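Local coordinates for methionine import ATP-binding protein metN 2 (Enterococcus faecalis, PDB 2QSW) that belongs to the family of ABC transporter subunits and is represented here by its C-terminal NIL domain, an ACT-like fold that carries zinc ions, at residues L29-Q34 with R91-V96; L37-H42 with E85-L90. All blocks are in the same frame, centred on the assembly; numbering follows the deposited sequence.

Contact 1: residues L29-Q34 with R91-V96; sequences LFHGEQ and RVETEV. With ZN (zinc ion), chain B.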
loop_
_atom_site.group_PDB
_atom_site.type_symbol
_atom_site.label_atom_id
_atom_site.label_comp_id
_atom_site.label_asym_id
_atom_site.label_seq_id
_atom_site.Cartn_x
_atom_site.Cartn_y
_atom_site.Cartn_z
ATOM N N LEU A 29 11.004 3.413 -2.309
ATOM C CA LEU A 29 12.156 2.928 -3.108
ATOM C C LEU A 29 12.515 3.919 -4.196
ATOM O O LEU A 29 11.613 4.502 -4.848
ATOM C CB LEU A 29 11.809 1.587 -3.785
ATOM C CG LEU A 29 11.444 0.451 -2.847
ATOM C CD1 LEU A 29 11.138 -0.877 -3.638
ATOM C CD2 LEU A 29 12.492 0.274 -1.735
ATOM N N PHE A 30 13.834 4.138 -4.375
ATOM C CA PHE A 30 14.383 5.087 -5.351
ATOM C C PHE A 30 15.301 4.283 -6.245
ATOM O O PHE A 30 16.193 3.615 -5.750
ATOM C CB PHE A 30 15.187 6.193 -4.648
ATOM C CG PHE A 30 14.345 7.019 -3.702
ATOM C CD1 PHE A 30 13.619 8.110 -4.159
ATOM C CD2 PHE A 30 14.200 6.630 -2.397
ATOM C CE1 PHE A 30 12.809 8.857 -3.297
ATOM C CE2 PHE A 30 13.414 7.395 -1.525
ATOM C CZ PHE A 30 12.725 8.476 -1.969
ATOM N N HIS A 31 15.004 4.254 -7.546
ATOM C CA HIS A 31 15.845 3.531 -8.517
ATOM C C HIS A 31 16.515 4.491 -9.499
ATOM O O HIS A 31 17.189 4.047 -10.431
ATOM C CB HIS A 31 15.013 2.516 -9.308
ATOM C CG HIS A 31 14.249 1.553 -8.455
ATOM N ND1 HIS A 31 12.927 1.756 -8.038
ATOM C CD2 HIS A 31 14.636 0.356 -7.959
ATOM C CE1 HIS A 31 12.560 0.712 -7.314
ATOM N NE2 HIS A 31 13.575 -0.149 -7.245
ATOM N N GLY A 32 16.351 5.786 -9.301
ATOM C CA GLY A 32 16.894 6.822 -10.181
ATOM C C GLY A 32 15.926 7.318 -11.215
ATOM O O GLY A 32 16.232 8.295 -11.916
ATOM N N GLU A 33 14.770 6.636 -11.330
ATOM C CA GLU A 33 13.731 7.064 -12.241
ATOM C C GLU A 33 12.715 8.041 -11.642
ATOM O O GLU A 33 11.871 8.602 -12.355
ATOM C CB GLU A 33 13.001 5.854 -12.839
ATOM C CG GLU A 33 11.826 5.287 -12.060
ATOM C CD GLU A 33 12.138 4.540 -10.751
ATOM O OE1 GLU A 33 13.203 4.753 -10.099
ATOM O OE2 GLU A 33 11.261 3.750 -10.278
ATOM N N GLN A 34 12.814 8.252 -10.333
ATOM C CA GLN A 34 11.867 9.134 -9.639
ATOM C C GLN A 34 11.862 10.554 -10.188
ATOM O O GLN A 34 12.857 11.034 -10.754
ATOM C CB GLN A 34 12.157 9.163 -8.137
ATOM C CG GLN A 34 13.533 9.745 -7.809
ATOM C CD GLN A 34 14.650 8.672 -7.678
ATOM O OE1 GLN A 34 14.492 7.529 -8.079
ATOM N NE2 GLN A 34 15.802 9.083 -7.096
ATOM N N ARG A 91 6.847 8.233 -9.291
ATOM C CA ARG A 91 7.800 7.162 -9.635
ATOM C C ARG A 91 8.691 6.801 -8.458
ATOM O O ARG A 91 9.841 6.381 -8.609
ATOM C CB ARG A 91 8.544 7.482 -10.940
ATOM C CG ARG A 91 7.569 7.834 -12.108
ATOM C CD ARG A 91 8.179 8.513 -13.331
ATOM N NE ARG A 91 9.101 7.599 -14.004
ATOM C CZ ARG A 91 9.942 7.930 -14.986
ATOM N NH1 ARG A 91 10.032 9.171 -15.418
ATOM N NH2 ARG A 91 10.748 6.991 -15.490
ATOM N N VAL A 92 8.116 6.925 -7.256
ATOM C CA VAL A 92 8.681 6.413 -6.049
ATOM C C VAL A 92 7.766 5.272 -5.556
ATOM O O VAL A 92 6.689 5.516 -4.999
ATOM C CB VAL A 92 8.798 7.538 -4.927
ATOM C CG1 VAL A 92 9.324 6.916 -3.657
ATOM C CG2 VAL A 92 9.647 8.714 -5.383
ATOM N N GLU A 93 8.204 4.043 -5.743
ATOM C CA GLU A 93 7.426 2.876 -5.290
ATOM C C GLU A 93 7.290 2.929 -3.767
ATOM O O GLU A 93 8.261 3.130 -3.049
ATOM C CB GLU A 93 8.071 1.580 -5.688
ATOM C CG GLU A 93 8.081 1.301 -7.178
ATOM C CD GLU A 93 9.362 1.735 -7.892
ATOM O OE1 GLU A 93 10.059 2.650 -7.384
ATOM O OE2 GLU A 93 9.679 1.147 -8.936
ATOM N N THR A 94 6.066 2.795 -3.274
ATOM C CA THR A 94 5.763 3.050 -1.881
ATOM C C THR A 94 4.791 1.994 -1.402
ATOM O O THR A 94 3.818 1.677 -2.076
ATOM C CB THR A 94 5.167 4.458 -1.727
ATOM O OG1 THR A 94 6.071 5.445 -2.263
ATOM C CG2 THR A 94 4.906 4.787 -0.248
ATOM N N GLU A 95 5.060 1.460 -0.232
ATOM C CA GLU A 95 4.085 0.614 0.410
ATOM C C GLU A 95 4.081 0.687 1.923
ATOM O O GLU A 95 5.094 0.911 2.558
ATOM C CB GLU A 95 4.206 -0.784 -0.066
ATOM C CG GLU A 95 5.418 -1.492 0.322
ATOM C CD GLU A 95 5.315 -3.019 -0.049
ATOM O OE1 GLU A 95 4.819 -3.340 -1.144
ATOM O OE2 GLU A 95 5.708 -3.914 0.747
ATOM N N VAL A 96 2.878 0.515 2.466
ATOM C CA VAL A 96 2.643 0.584 3.889
ATOM C C VAL A 96 3.166 -0.708 4.490
ATOM O O VAL A 96 2.704 -1.790 4.156
ATOM C CB VAL A 96 1.115 0.744 4.196
ATOM C CG1 VAL A 96 0.877 0.685 5.685
ATOM C CG2 VAL A 96 0.606 2.040 3.611
HETATM ZN ZN ZN B . 11.627 3.118 -8.482
HETATM O O HOH W 1 11.842 4.968 -7.466
#

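Contact 2: residues L37-H42 with E85-L90; sequences LPIISH and EGLRKL. With ZN (zinc ion), chain C.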
loop_
_atom_site.group_PDB
_atom_site.type_symbol
_atom_site.label_atom_id
_atom_site.label_comp_id
_atom_site.label_asym_id
_atom_site.label_seq_id
_atom_site.Cartn_x
_atom_site.Cartn_y
_atom_site.Cartn_z
ATOM N N LEU A 37 12.337 16.343 -8.557
ATOM C CA LEU A 37 11.900 17.446 -7.737
ATOM C C LEU A 37 12.182 17.076 -6.270
ATOM O O LEU A 37 12.607 15.933 -5.974
ATOM C CB LEU A 37 10.447 17.834 -8.056
ATOM C CG LEU A 37 9.392 16.741 -7.911
ATOM C CD1 LEU A 37 9.154 16.500 -6.443
ATOM C CD2 LEU A 37 8.077 17.062 -8.543
ATOM N N PRO A 38 12.098 18.070 -5.361
ATOM C CA PRO A 38 12.371 17.823 -3.937
ATOM C C PRO A 38 11.220 17.036 -3.298
ATOM O O PRO A 38 10.265 17.596 -2.793
ATOM C CB PRO A 38 12.545 19.223 -3.382
ATOM C CG PRO A 38 12.802 20.104 -4.591
ATOM C CD PRO A 38 11.898 19.502 -5.609
ATOM N N ILE A 39 11.309 15.728 -3.426
ATOM C CA ILE A 39 10.180 14.801 -3.177
ATOM C C ILE A 39 9.542 14.984 -1.809
ATOM O O ILE A 39 8.314 15.145 -1.671
ATOM C CB ILE A 39 10.656 13.329 -3.256
ATOM C CG1 ILE A 39 11.103 12.968 -4.674
ATOM C CG2 ILE A 39 9.546 12.356 -2.795
ATOM C CD1 ILE A 39 10.019 12.966 -5.696
ATOM N N ILE A 40 10.378 14.968 -0.769
ATOM C CA ILE A 40 9.792 14.954 0.581
ATOM C C ILE A 40 9.105 16.268 0.882
ATOM O O ILE A 40 7.960 16.306 1.362
ATOM C CB ILE A 40 10.800 14.599 1.682
ATOM C CG1 ILE A 40 11.304 13.166 1.478
ATOM C CG2 ILE A 40 10.168 14.798 3.062
ATOM C CD1 ILE A 40 10.241 12.040 1.553
ATOM N N SER A 41 9.752 17.398 0.597
ATOM C CA SER A 41 9.044 18.678 0.826
ATOM C C SER A 41 7.812 18.822 -0.069
ATOM O O SER A 41 6.798 19.430 0.334
ATOM C CB SER A 41 9.980 19.886 0.657
ATOM O OG SER A 41 10.673 19.799 -0.561
ATOM N N HIS A 42 7.905 18.310 -1.296
ATOM C CA HIS A 42 6.800 18.402 -2.222
ATOM C C HIS A 42 5.522 17.757 -1.638
ATOM O O HIS A 42 4.442 18.339 -1.636
ATOM C CB HIS A 42 7.198 17.713 -3.508
ATOM C CG HIS A 42 6.190 17.843 -4.597
ATOM N ND1 HIS A 42 6.247 18.843 -5.540
ATOM C CD2 HIS A 42 5.094 17.110 -4.890
ATOM C CE1 HIS A 42 5.227 18.715 -6.372
ATOM N NE2 HIS A 42 4.519 17.666 -6.007
ATOM N N GLU A 85 -0.167 7.468 -2.733
ATOM C CA GLU A 85 -0.379 7.315 -4.200
ATOM C C GLU A 85 0.390 8.407 -4.946
ATOM O O GLU A 85 0.921 8.152 -6.052
ATOM C CB GLU A 85 -1.866 7.341 -4.550
ATOM C CG GLU A 85 -2.198 6.970 -5.976
ATOM C CD GLU A 85 -1.691 5.622 -6.418
ATOM O OE1 GLU A 85 -1.491 4.723 -5.572
ATOM O OE2 GLU A 85 -1.515 5.485 -7.660
ATOM N N GLY A 86 0.477 9.613 -4.367
ATOM C CA GLY A 86 1.258 10.701 -4.967
ATOM C C GLY A 86 2.709 10.303 -5.214
ATOM O O GLY A 86 3.250 10.476 -6.325
ATOM N N LEU A 87 3.341 9.736 -4.190
ATOM C CA LEU A 87 4.695 9.187 -4.300
ATOM C C LEU A 87 4.795 8.199 -5.440
ATOM O O LEU A 87 5.708 8.258 -6.272
ATOM C CB LEU A 87 5.116 8.550 -2.969
ATOM C CG LEU A 87 5.504 9.553 -1.851
ATOM C CD1 LEU A 87 5.497 8.874 -0.484
ATOM C CD2 LEU A 87 6.872 10.263 -2.172
ATOM N N ARG A 88 3.840 7.271 -5.513
ATOM C CA ARG A 88 3.865 6.262 -6.577
ATOM C C ARG A 88 3.800 6.906 -7.947
ATOM O O ARG A 88 4.518 6.515 -8.864
ATOM C CB ARG A 88 2.703 5.298 -6.418
ATOM C CG ARG A 88 2.918 4.355 -5.250
ATOM C CD ARG A 88 1.640 3.658 -4.887
ATOM N NE ARG A 88 1.826 2.743 -3.775
ATOM C CZ ARG A 88 0.833 2.250 -3.051
ATOM N NH1 ARG A 88 -0.421 2.569 -3.347
ATOM N NH2 ARG A 88 1.092 1.437 -2.039
ATOM N N LYS A 89 2.944 7.898 -8.092
ATOM C CA LYS A 89 2.773 8.598 -9.380
ATOM C C LYS A 89 4.017 9.401 -9.765
ATOM O O LYS A 89 4.332 9.562 -10.950
ATOM C CB LYS A 89 1.530 9.485 -9.346
ATOM C CG LYS A 89 0.221 8.637 -9.292
ATOM C CD LYS A 89 -1.065 9.504 -9.194
ATOM C CE LYS A 89 -1.201 10.195 -7.825
ATOM N NZ LYS A 89 -2.471 10.877 -7.644
ATOM N N LEU A 90 4.719 9.901 -8.749
ATOM C CA LEU A 90 6.027 10.545 -8.900
ATOM C C LEU A 90 7.167 9.517 -9.094
ATOM O O LEU A 90 8.333 9.916 -9.105
ATOM C CB LEU A 90 6.322 11.453 -7.703
ATOM C CG LEU A 90 5.342 12.645 -7.574
ATOM C CD1 LEU A 90 5.639 13.360 -6.234
ATOM C CD2 LEU A 90 5.427 13.587 -8.796
HETATM ZN ZN ZN C . 2.646 17.272 -6.667
#

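Contact 1: residues L29-Q34 with R91-V96
Glu93 and Glu33 reach toward each other from the two segments and are joined by a zinc ion. Glu93 binds it through OE1 at 2.0 Å, and Glu33 binds it through OE2 at 1.9 Å. The two carboxylates cross at an angle, their planes 63° apart. Glu33 OE2 and Glu93 OE1 come to 3.3 Å of each other, a closeness that the shared cation probably offsets. Glu33 gets there with a folded chain: CG sits between the backbone N and the carbonyl carbon (chi1 87°), and a second bend at chi2 turns the carboxylate toward the metal. His31 adds ND1 at 1.9 Å, its ring set at 73° to the Glu93 carboxylate, with Glu93 OE1 at the ring edge. A water is the fourth ligand of the distorted tetrahedron; it lies 2.7 Å from each of Leu29 O and Arg91 O, placed to donate to them, and links the metal to the backbone of both segments.

The site sits at the end of a strand pair in the βαββαβ domain: strand 93-96 is the outermost strand of this chain's antiparallel sheet, beside strand 24-31. Leu29 N donates to Glu93 O over 2.9 Å. Farther along the chain, beyond the strand, Gly32 N is held by Gln34 OE1 in a turn.

Arg91 covers the outer side of that turn. Its guanidinium lies over the backbone of Glu33, whose carbonyl O stands 3.3 Å above the plane, over the centre of the group. Glu33 O is therefore met by a face and not by an N-H. On the buried side Val92 presents both methyls to the Phe30 ring, CG2 coming to 3.8 Å from CE1, while the same methyl also rests against Gln34 CB.

Contact 2: residues L37-H42 with E85-L90
The two helices of the βαββαβ fold lie against the same side of the sheet, and this contact is where the start of helix 39-47 meets the last turn of helix 77-89. Leu90, the first residue to leave helical geometry, points at the neighbouring helix and has the most surface buried here. Its CD1 approaches the His42 ring obliquely, 4.0 Å from CD2, and the same methyl lies 4.4 Å from Ile39 CD1. The other branch, CD2, meets Leu37 CD2. Leu37 lays that methyl over one face of the imidazole, 3.8 Å above the plane and offset toward the rim, so both leucines help confine the ring.

His42 has CG anti to the backbone N (chi1 -175°), which carries the imidazole out beside Leu37 and Leu90 and aims NE2 at a zinc ion 2.0 Å away. Glu46, one helical turn on, provides the second protein ligand. Deeper in, Ile39 CG2 presses on Leu87 CD2, while Leu87 also touches Leu28 of the sheet; that methyl pair looks tight, but Ile39 was modelled in two conformers and the closeness is doubtful.

Pro38 holds the N-cap position, and its carbonyl O accepts from His42 N at 2.9 Å and from the Ser41 hydroxyl. No hydrogen bond or salt bridge joins the segments: methyl groups and one imidazole do all the touching, so the fit here depends on apolar packing, with both helices also seated on Leu28 and Leu90 bonded through its backbone to Ala35; the zinc, bound by helix 39-47, does not join them.

How the contacts relate
Both segments of contact 2 fall between those of contact 1 in the chain, with 85-90 running directly into 91-96; the centres are 9 Å apart. Helix 77-89 ends in a Schellman motif with Arg91 at C-prime, in which Val92 N bonds back to Leu87 O at 2.9 Å; the helix that packs in contact 2 thus leads through a short turn into the strand of contact 1. Further along, Arg88 NH2 lies 2.7 Å from Thr94 O, a probable hydrogen bond. Each contact has its own zinc, and the two ions (ZN of chains B and C) are 16.9 Å apart. Glu95 helps bind zinc with Glu100 and with residues of the second subunit, which both contacts touch.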